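Local coordinates for protein valine-pyruvate aminotransferase (Salmonella typhimurium, PDB 3G7Q) that catalyses the pyridoxal-phosphate-dependent transfer of the amino group between valine and pyruvate, probably serving alanine biosynthesis, at residues Q317-I322 against I340-W345; R324-E329 against K404-E409. One frame throughout, in Å; residues are numbered along the deposited sequence.

Contact 1: Q317-I322 against I340-W345; sequences QTIAII and IFLWLW
Leu342 reaches from its strand to the face of helix 299-325 and sets one methyl, CD1, among three helix side chains: a helix-on-sheet layer in the smaller, C-terminal part of a class I aminotransferase fold. Helix segment 317-322 and strand 341-345 run in roughly the same direction, 31° apart, with their axes 10.7 Å from each other, so the side chains bridge the gap and no hydrogen bond crosses it. Ile322 and Leu342 point at one another from the two layers and lie alongside each other, running opposite ways, which brings Ile322 CD1 within 3.6 Å of Leu342 CD1. Thr318 meets the same leucine in the same antiparallel fashion, methyl first. Its CG2 stands anti to the backbone N while OG1 (chi1 -58°) turns back beside that N and hydrogen-bonds to the carbonyl of Arg314 one turn earlier, so the polar end is satisfied within the helix and the apolar branch is left for the sheet. Ile319 lies more to the flank, passing Leu342 at a slant through CG1, at 4.1 Å from Leu342 CD1. Two residues along the strand, Leu344 points to the same side of the sheet, and Ile333 of the adjacent strand packs against both Ile322 and Leu342. The terminal methyl of Ile322 thus serves two leucines, and its second contact is the looser one: Ile322 CD1 to Leu344 CD2, 4.1 Å.

Contact 2: R324-E329 against K404-E409; sequences RYLSEE and KILAEE
Tyr325 lays one face of its ring against the start of segment 404-409, where Lys404 CA sits 4.2 Å from the ring centroid and 22° off the ring normal, a CH-pi contact made by backbone carbon. The ring gets there with CG anti to its own carbonyl carbon (chi1 -69°). Lys404 adds its first methylenes: CB comes within 3.8 Å of Tyr325 CE1, with CG close behind, before the fully extended chain carries the amino group away from the other segment. At its far end the tyrosine hydroxyl hydrogen-bonds to Glu400, one turn before Lys404 on helix 396-416, which tethers the ring at its tip as well as by its face.

Ala407 marks the nearest approach of the two backbones, its CA 6.1 Å from that of Tyr325, and its small side chain fits that closeness. Its methyl touches Tyr325 CB at 3.8 Å and Leu326 CG at 3.9 Å. Leu326 lies nearly perpendicular to Leu406, its CD1 meeting Leu406 CD2. Further on, Ser327 OG accepts a hydrogen bond from Glu329 N, an ST turn. The whole is the C-terminal part of helix 299-325 and the chain that follows it, packed on helix 396-416, the last helix of this class I aminotransferase fold.

In the fold
Helix 299-325 takes part in both contacts: contact 1 uses a turn within it, contact 2 its last residues and the chain that leaves it. Their centres lie 11 Å apart, and they join directly where Leu344 CD1 of the strand meets Leu406 CD2 of helix 396-416 at 3.9 Å, so the two apolar patches meet through this pair of leucines. Contact 1, nearer the centre of the chain, is buried and almost purely aliphatic. Contact 2 lies farther out and is only partly buried; there an aromatic face and a lysine chain join the leucines, and the salt bridge of Arg324 to Glu400 also links helices 299-325 and 396-416.

Contact 1: Q317-I322 against I340-W345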
ATOM      1  N   GLN A 317       4.273 -28.273 -21.191  0.50 29.62           N
ATOM      2  CA  GLN A 317       3.225 -29.263 -20.969  0.50 30.70           C
ATOM      3  C   GLN A 317       1.851 -28.710 -21.326  0.50 31.92           C
ATOM      4  O   GLN A 317       1.039 -29.383 -21.976  0.50 29.01           O
ATOM      5  CB  GLN A 317       3.255 -29.708 -19.509  0.50 31.88           C
ATOM      6  CG  GLN A 317       4.429 -30.625 -19.198  0.50 33.38           C
ATOM      7  CD  GLN A 317       4.722 -30.806 -17.723  0.50 38.78           C
ATOM      8  OE1 GLN A 317       5.641 -31.555 -17.350  0.50 40.03           O
ATOM      9  NE2 GLN A 317       3.987 -30.101 -16.878  0.50 34.18           N
ATOM     10  N   THR A 318       1.597 -27.467 -20.940  1.00 30.44           N
ATOM     11  CA  THR A 318       0.302 -26.836 -21.227  1.00 30.40           C
ATOM     12  C   THR A 318       0.073 -26.630 -22.724  1.00 30.38           C
ATOM     13  O   THR A 318      -1.038 -26.866 -23.247  1.00 30.21           O
ATOM     14  CB  THR A 318       0.196 -25.502 -20.461  1.00 31.15           C
ATOM     15  OG1 THR A 318       0.345 -25.763 -19.050  1.00 32.05           O
ATOM     16  CG2 THR A 318      -1.141 -24.801 -20.758  1.00 29.84           C
ATOM     17  N   ILE A 319       1.108 -26.217 -23.448  1.00 29.43           N
ATOM     18  CA  ILE A 319       0.976 -26.081 -24.890  1.00 30.10           C
ATOM     19  C   ILE A 319       0.647 -27.425 -25.515  1.00 32.18           C
ATOM     20  O   ILE A 319      -0.169 -27.512 -26.428  1.00 31.23           O
ATOM     21  CB  ILE A 319       2.241 -25.463 -25.515  1.00 30.14           C
ATOM     22  CG1 ILE A 319       2.320 -23.983 -25.120  1.00 32.70           C
ATOM     23  CG2 ILE A 319       2.214 -25.597 -27.059  1.00 33.13           C
ATOM     24  CD1 ILE A 319       3.616 -23.264 -25.538  1.00 34.51           C
ATOM     25  N   ALA A 320       1.303 -28.475 -25.042  1.00 29.76           N
ATOM     26  CA  ALA A 320       1.057 -29.812 -25.585  1.00 30.44           C
ATOM     27  C   ALA A 320      -0.413 -30.224 -25.359  1.00 30.31           C
ATOM     28  O   ALA A 320      -1.004 -30.836 -26.241  1.00 31.15           O
ATOM     29  CB  ALA A 320       1.998 -30.840 -24.983  1.00 31.03           C
ATOM     30  N   ILE A 321      -0.972 -29.877 -24.195  1.00 29.89           N
ATOM     31  CA  ILE A 321      -2.387 -30.164 -23.883  1.00 30.80           C
ATOM     32  C   ILE A 321      -3.250 -29.411 -24.877  1.00 29.76           C
ATOM     33  O   ILE A 321      -4.117 -29.997 -25.525  1.00 29.76           O
ATOM     34  CB  ILE A 321      -2.764 -29.795 -22.430  1.00 31.23           C
ATOM     35  CG1 ILE A 321      -2.062 -30.706 -21.416  1.00 34.68           C
ATOM     36  CG2 ILE A 321      -4.293 -29.896 -22.206  1.00 30.30           C
ATOM     37  CD1 ILE A 321      -2.202 -30.223 -19.942  1.00 34.55           C
ATOM     38  N   ILE A 322      -2.988 -28.120 -25.041  1.00 28.90           N
ATOM     39  CA  ILE A 322      -3.745 -27.296 -25.983  1.00 28.35           C
ATOM     40  C   ILE A 322      -3.729 -27.903 -27.378  1.00 29.30           C
ATOM     41  O   ILE A 322      -4.774 -28.038 -28.033  1.00 28.67           O
ATOM     42  CB  ILE A 322      -3.206 -25.839 -26.040  1.00 29.05           C
ATOM     43  CG1 ILE A 322      -3.477 -25.105 -24.706  1.00 31.07           C
ATOM     44  CG2 ILE A 322      -3.835 -25.053 -27.224  1.00 28.58           C
ATOM     45  CD1 ILE A 322      -2.780 -23.753 -24.612  1.00 29.44           C
ATOM     46  N   ILE A 340       3.848 -16.083 -16.790  1.00 30.23           N
ATOM     47  CA  ILE A 340       3.047 -17.238 -16.345  1.00 29.99           C
ATOM     48  C   ILE A 340       1.727 -17.419 -17.100  1.00 29.78           C
ATOM     49  O   ILE A 340       0.816 -18.133 -16.629  1.00 30.13           O
ATOM     50  CB  ILE A 340       2.772 -17.117 -14.800  1.00 29.61           C
ATOM     51  CG1 ILE A 340       1.924 -15.874 -14.446  1.00 30.60           C
ATOM     52  CG2 ILE A 340       4.128 -17.160 -14.013  1.00 30.99           C
ATOM     53  CD1 ILE A 340       1.460 -15.798 -12.944  1.00 32.42           C
ATOM     54  N   PHE A 341       1.646 -16.773 -18.260  1.00 29.86           N
ATOM     55  CA  PHE A 341       0.437 -16.779 -19.066  1.00 29.79           C
ATOM     56  C   PHE A 341       0.640 -17.344 -20.463  1.00 31.35           C
ATOM     57  O   PHE A 341       1.740 -17.360 -20.979  1.00 30.36           O
ATOM     58  CB  PHE A 341      -0.057 -15.340 -19.269  1.00 30.53           C
ATOM     59  CG  PHE A 341      -0.196 -14.567 -17.985  1.00 29.58           C
ATOM     60  CD1 PHE A 341      -1.290 -14.762 -17.152  1.00 30.91           C
ATOM     61  CD2 PHE A 341       0.798 -13.701 -17.587  1.00 31.80           C
ATOM     62  CE1 PHE A 341      -1.392 -14.077 -15.943  1.00 35.27           C
ATOM     63  CE2 PHE A 341       0.694 -13.006 -16.355  1.00 32.54           C
ATOM     64  CZ  PHE A 341      -0.376 -13.193 -15.555  1.00 33.14           C
ATOM     65  N   LEU A 342      -0.463 -17.789 -21.046  1.00 29.00           N
ATOM     66  CA  LEU A 342      -0.526 -18.058 -22.462  1.00 29.11           C
ATOM     67  C   LEU A 342      -1.585 -17.102 -23.043  1.00 29.55           C
ATOM     68  O   LEU A 342      -2.679 -16.899 -22.480  1.00 29.94           O
ATOM     69  CB  LEU A 342      -0.840 -19.511 -22.786  1.00 28.41           C
ATOM     70  CG  LEU A 342       0.265 -20.512 -22.478  1.00 30.25           C
ATOM     71  CD1 LEU A 342      -0.263 -21.960 -22.703  1.00 29.57           C
ATOM     72  CD2 LEU A 342       1.521 -20.244 -23.320  1.00 31.36           C
ATOM     73  N   TRP A 343      -1.219 -16.497 -24.154  1.00 29.01           N
ATOM     74  CA  TRP A 343      -2.093 -15.574 -24.888  1.00 29.02           C
ATOM     75  C   TRP A 343      -2.531 -16.304 -26.136  1.00 27.99           C
ATOM     76  O   TRP A 343      -1.698 -16.639 -27.024  1.00 29.14           O
ATOM     77  CB  TRP A 343      -1.330 -14.312 -25.204  1.00 29.62           C
ATOM     78  CG  TRP A 343      -2.020 -13.235 -25.978  1.00 27.09           C
ATOM     79  CD1 TRP A 343      -1.819 -12.896 -27.271  1.00 29.09           C
ATOM     80  CD2 TRP A 343      -2.944 -12.268 -25.450  1.00 27.52           C
ATOM     81  NE1 TRP A 343      -2.573 -11.813 -27.595  1.00 29.37           N
ATOM     82  CE2 TRP A 343      -3.271 -11.400 -26.498  1.00 29.95           C
ATOM     83  CE3 TRP A 343      -3.539 -12.075 -24.200  1.00 29.32           C
ATOM     84  CZ2 TRP A 343      -4.164 -10.334 -26.345  1.00 29.17           C
ATOM     85  CZ3 TRP A 343      -4.413 -11.006 -24.033  1.00 29.22           C
ATOM     86  CH2 TRP A 343      -4.715 -10.154 -25.104  1.00 28.00           C
ATOM     87  N   LEU A 344      -3.845 -16.525 -26.202  1.00 27.81           N
ATOM     88  CA  LEU A 344      -4.459 -17.306 -27.264  1.00 29.45           C
ATOM     89  C   LEU A 344      -5.167 -16.401 -28.250  1.00 28.55           C
ATOM     90  O   LEU A 344      -6.014 -15.602 -27.850  1.00 29.25           O
ATOM     91  CB  LEU A 344      -5.467 -18.289 -26.679  1.00 29.09           C
ATOM     92  CG  LEU A 344      -4.948 -19.151 -25.497  1.00 33.82           C
ATOM     93  CD1 LEU A 344      -6.055 -20.090 -24.970  1.00 30.39           C
ATOM     94  CD2 LEU A 344      -3.657 -19.894 -25.853  1.00 30.44           C
ATOM     95  N   TRP A 345      -4.818 -16.546 -29.527  1.00 29.14           N
ATOM     96  CA  TRP A 345      -5.429 -15.812 -30.620  1.00 28.87           C
ATOM     97  C   TRP A 345      -6.217 -16.802 -31.481  1.00 29.29           C
ATOM     98  O   TRP A 345      -5.623 -17.603 -32.188  1.00 28.11           O
ATOM     99  CB  TRP A 345      -4.373 -15.073 -31.429  1.00 29.23           C
ATOM    100  CG  TRP A 345      -4.858 -14.403 -32.679  1.00 27.72           C
ATOM    101  CD1 TRP A 345      -6.125 -13.938 -32.945  1.00 32.03           C
ATOM    102  CD2 TRP A 345      -4.050 -14.025 -33.807  1.00 26.98           C
ATOM    103  NE1 TRP A 345      -6.161 -13.365 -34.202  1.00 31.48           N
ATOM    104  CE2 TRP A 345      -4.902 -13.402 -34.746  1.00 31.10           C
ATOM    105  CE3 TRP A 345      -2.697 -14.166 -34.116  1.00 29.53           C
ATOM    106  CZ2 TRP A 345      -4.440 -12.927 -35.974  1.00 30.56           C
ATOM    107  CZ3 TRP A 345      -2.242 -13.704 -35.369  1.00 30.32           C
ATOM    108  CH2 TRP A 345      -3.126 -13.110 -36.275  1.00 31.73           C
TER

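Contact 2: R324-E329 against K404-E409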
ATOM      1  N   ARG A 324      -3.393 -30.917 -28.350  1.00 29.38           N
ATOM      2  CA  ARG A 324      -4.192 -32.147 -28.503  1.00 29.22           C
ATOM      3  C   ARG A 324      -5.613 -31.818 -28.883  1.00 31.85           C
ATOM      4  O   ARG A 324      -6.289 -32.641 -29.478  1.00 30.44           O
ATOM      5  CB  ARG A 324      -4.182 -32.984 -27.246  1.00 28.64           C
ATOM      6  CG  ARG A 324      -2.848 -33.707 -27.078  1.00 35.27           C
ATOM      7  CD  ARG A 324      -2.883 -34.798 -26.056  1.00 41.89           C
ATOM      8  NE  ARG A 324      -2.769 -34.314 -24.706  1.00 49.91           N
ATOM      9  CZ  ARG A 324      -3.724 -34.360 -23.779  1.00 53.83           C
ATOM     10  NH1 ARG A 324      -4.934 -34.887 -24.000  1.00 51.66           N
ATOM     11  NH2 ARG A 324      -3.436 -33.883 -22.583  1.00 52.91           N
ATOM     12  N   TYR A 325      -6.057 -30.603 -28.554  1.00 29.60           N
ATOM     13  CA  TYR A 325      -7.455 -30.174 -28.803  1.00 27.29           C
ATOM     14  C   TYR A 325      -7.642 -29.136 -29.880  1.00 29.43           C
ATOM     15  O   TYR A 325      -8.730 -29.079 -30.487  1.00 28.75           O
ATOM     16  CB  TYR A 325      -8.054 -29.628 -27.497  1.00 31.21           C
ATOM     17  CG  TYR A 325      -8.281 -30.684 -26.443  1.00 28.37           C
ATOM     18  CD1 TYR A 325      -9.457 -31.417 -26.426  1.00 34.37           C
ATOM     19  CD2 TYR A 325      -7.295 -30.981 -25.471  1.00 28.69           C
ATOM     20  CE1 TYR A 325      -9.669 -32.393 -25.484  1.00 33.32           C
ATOM     21  CE2 TYR A 325      -7.495 -31.983 -24.548  1.00 35.98           C
ATOM     22  CZ  TYR A 325      -8.705 -32.669 -24.546  1.00 36.66           C
ATOM     23  OH  TYR A 325      -8.962 -33.661 -23.622  1.00 34.83           O
ATOM     24  N   LEU A 326      -6.632 -28.282 -30.094  1.00 28.07           N
ATOM     25  CA  LEU A 326      -6.738 -27.150 -31.015  1.00 28.24           C
ATOM     26  C   LEU A 326      -5.480 -26.978 -31.832  1.00 29.65           C
ATOM     27  O   LEU A 326      -4.411 -26.827 -31.250  1.00 30.65           O
ATOM     28  CB  LEU A 326      -6.950 -25.879 -30.184  1.00 29.55           C
ATOM     29  CG  LEU A 326      -8.302 -25.689 -29.476  1.00 30.25           C
ATOM     30  CD1 LEU A 326      -8.188 -24.645 -28.312  1.00 34.70           C
ATOM     31  CD2 LEU A 326      -9.371 -25.276 -30.447  1.00 31.72           C
ATOM     32  N   SER A 327      -5.602 -26.988 -33.160  1.00 28.48           N
ATOM     33  CA  SER A 327      -4.447 -26.743 -34.048  1.00 29.46           C
ATOM     34  C   SER A 327      -4.310 -25.264 -34.334  1.00 28.89           C
ATOM     35  O   SER A 327      -5.092 -24.462 -33.858  1.00 29.38           O
ATOM     36  CB  SER A 327      -4.626 -27.458 -35.382  1.00 30.01           C
ATOM     37  OG  SER A 327      -5.537 -26.779 -36.210  1.00 29.02           O
ATOM     38  N   GLU A 328      -3.286 -24.915 -35.107  1.00 29.18           N
ATOM     39  CA  GLU A 328      -3.061 -23.555 -35.557  1.00 28.09           C
ATOM     40  C   GLU A 328      -4.231 -22.988 -36.367  1.00 30.96           C
ATOM     41  O   GLU A 328      -4.350 -21.769 -36.479  1.00 32.68           O
ATOM     42  CB  GLU A 328      -1.782 -23.441 -36.393  1.00 28.68           C
ATOM     43  CG  GLU A 328      -1.849 -23.970 -37.803  1.00 31.23           C
ATOM     44  CD  GLU A 328      -1.757 -25.490 -37.904  1.00 30.66           C
ATOM     45  OE1 GLU A 328      -1.615 -26.195 -36.873  1.00 31.24           O
ATOM     46  OE2 GLU A 328      -1.810 -25.955 -39.044  1.00 32.72           O
ATOM     47  N   GLU A 329      -5.085 -23.843 -36.934  1.00 28.87           N
ATOM     48  CA  GLU A 329      -6.265 -23.376 -37.679  1.00 29.02           C
ATOM     49  C   GLU A 329      -7.346 -22.807 -36.764  1.00 31.00           C
ATOM     50  O   GLU A 329      -8.215 -22.103 -37.245  1.00 33.86           O
ATOM     51  CB  GLU A 329      -6.869 -24.493 -38.569  1.00 31.17           C
ATOM     52  CG  GLU A 329      -5.801 -24.918 -39.596  1.00 37.02           C
ATOM     53  CD  GLU A 329      -6.300 -25.719 -40.771  1.00 50.03           C
ATOM     54  OE1 GLU A 329      -7.407 -26.278 -40.705  1.00 44.30           O
ATOM     55  OE2 GLU A 329      -5.536 -25.809 -41.769  1.00 58.38           O
ATOM     56  N   LYS A 404     -10.495 -28.630 -22.922  1.00 29.84           N
ATOM     57  CA  LYS A 404     -11.489 -29.449 -23.590  1.00 30.85           C
ATOM     58  C   LYS A 404     -12.772 -28.640 -23.830  1.00 28.62           C
ATOM     59  O   LYS A 404     -13.349 -28.673 -24.935  1.00 28.80           O
ATOM     60  CB  LYS A 404     -11.785 -30.698 -22.761  1.00 29.71           C
ATOM     61  CG  LYS A 404     -12.851 -31.625 -23.372  1.00 33.53           C
ATOM     62  CD  LYS A 404     -13.020 -32.881 -22.543  1.00 39.58           C
ATOM     63  CE  LYS A 404     -14.085 -33.791 -23.136  1.00 46.12           C
ATOM     64  NZ  LYS A 404     -14.160 -35.046 -22.350  1.00 56.30           N
ATOM     65  N   ILE A 405     -13.212 -27.918 -22.801  1.00 28.07           N
ATOM     66  CA  ILE A 405     -14.424 -27.088 -22.893  1.00 27.99           C
ATOM     67  C   ILE A 405     -14.173 -25.945 -23.895  1.00 27.66           C
ATOM     68  O   ILE A 405     -15.015 -25.669 -24.763  1.00 28.32           O
ATOM     69  CB  ILE A 405     -14.835 -26.568 -21.505  1.00 28.15           C
ATOM     70  CG1 ILE A 405     -15.421 -27.736 -20.672  1.00 31.84           C
ATOM     71  CG2 ILE A 405     -15.833 -25.410 -21.598  1.00 27.70           C
ATOM     72  CD1 ILE A 405     -15.638 -27.395 -19.210  1.00 32.58           C
ATOM     73  N   LEU A 406     -13.020 -25.308 -23.782  1.00 28.85           N
ATOM     74  CA  LEU A 406     -12.641 -24.260 -24.735  1.00 27.80           C
ATOM     75  C   LEU A 406     -12.741 -24.756 -26.173  1.00 29.67           C
ATOM     76  O   LEU A 406     -13.350 -24.110 -27.018  1.00 26.92           O
ATOM     77  CB  LEU A 406     -11.218 -23.741 -24.458  1.00 28.29           C
ATOM     78  CG  LEU A 406     -10.618 -22.725 -25.461  1.00 27.74           C
ATOM     79  CD1 LEU A 406     -11.409 -21.423 -25.527  1.00 27.58           C
ATOM     80  CD2 LEU A 406      -9.107 -22.434 -25.168  1.00 26.31           C
ATOM     81  N   ALA A 407     -12.126 -25.897 -26.470  1.00 26.12           N
ATOM     82  CA  ALA A 407     -12.162 -26.443 -27.819  1.00 28.56           C
ATOM     83  C   ALA A 407     -13.583 -26.731 -28.260  1.00 27.10           C
ATOM     84  O   ALA A 407     -13.925 -26.536 -29.426  1.00 28.60           O
ATOM     85  CB  ALA A 407     -11.266 -27.699 -27.915  1.00 29.36           C
ATOM     86  N   GLU A 408     -14.422 -27.230 -27.356  1.00 28.53           N
ATOM     87  CA  GLU A 408     -15.824 -27.461 -27.715  1.00 27.01           C
ATOM     88  C   GLU A 408     -16.553 -26.166 -28.094  1.00 25.23           C
ATOM     89  O   GLU A 408     -17.328 -26.152 -29.035  1.00 26.68           O
ATOM     90  CB  GLU A 408     -16.569 -28.150 -26.575  1.00 28.52           C
ATOM     91  CG  GLU A 408     -16.176 -29.610 -26.391  1.00 32.62           C
ATOM     92  CD  GLU A 408     -16.755 -30.231 -25.139  1.00 40.45           C
ATOM     93  OE1 GLU A 408     -17.532 -29.568 -24.454  1.00 36.73           O
ATOM     94  OE2 GLU A 408     -16.435 -31.392 -24.844  1.00 36.12           O
ATOM     95  N   GLU A 409     -16.271 -25.088 -27.368  1.00 26.78           N
ATOM     96  CA  GLU A 409     -16.908 -23.782 -27.616  1.00 27.49           C
ATOM     97  C   GLU A 409     -16.367 -23.115 -28.880  1.00 27.99           C
ATOM     98  O   GLU A 409     -17.124 -22.465 -29.589  1.00 28.22           O
ATOM     99  CB  GLU A 409     -16.788 -22.886 -26.377  1.00 29.50           C
ATOM    100  CG  GLU A 409     -17.594 -23.424 -25.196  1.00 29.84           C
ATOM    101  CD  GLU A 409     -19.039 -23.705 -25.536  1.00 30.85           C
ATOM    102  OE1 GLU A 409     -19.705 -22.861 -26.202  1.00 33.11           O
ATOM    103  OE2 GLU A 409     -19.526 -24.793 -25.152  1.00 31.36           O
TER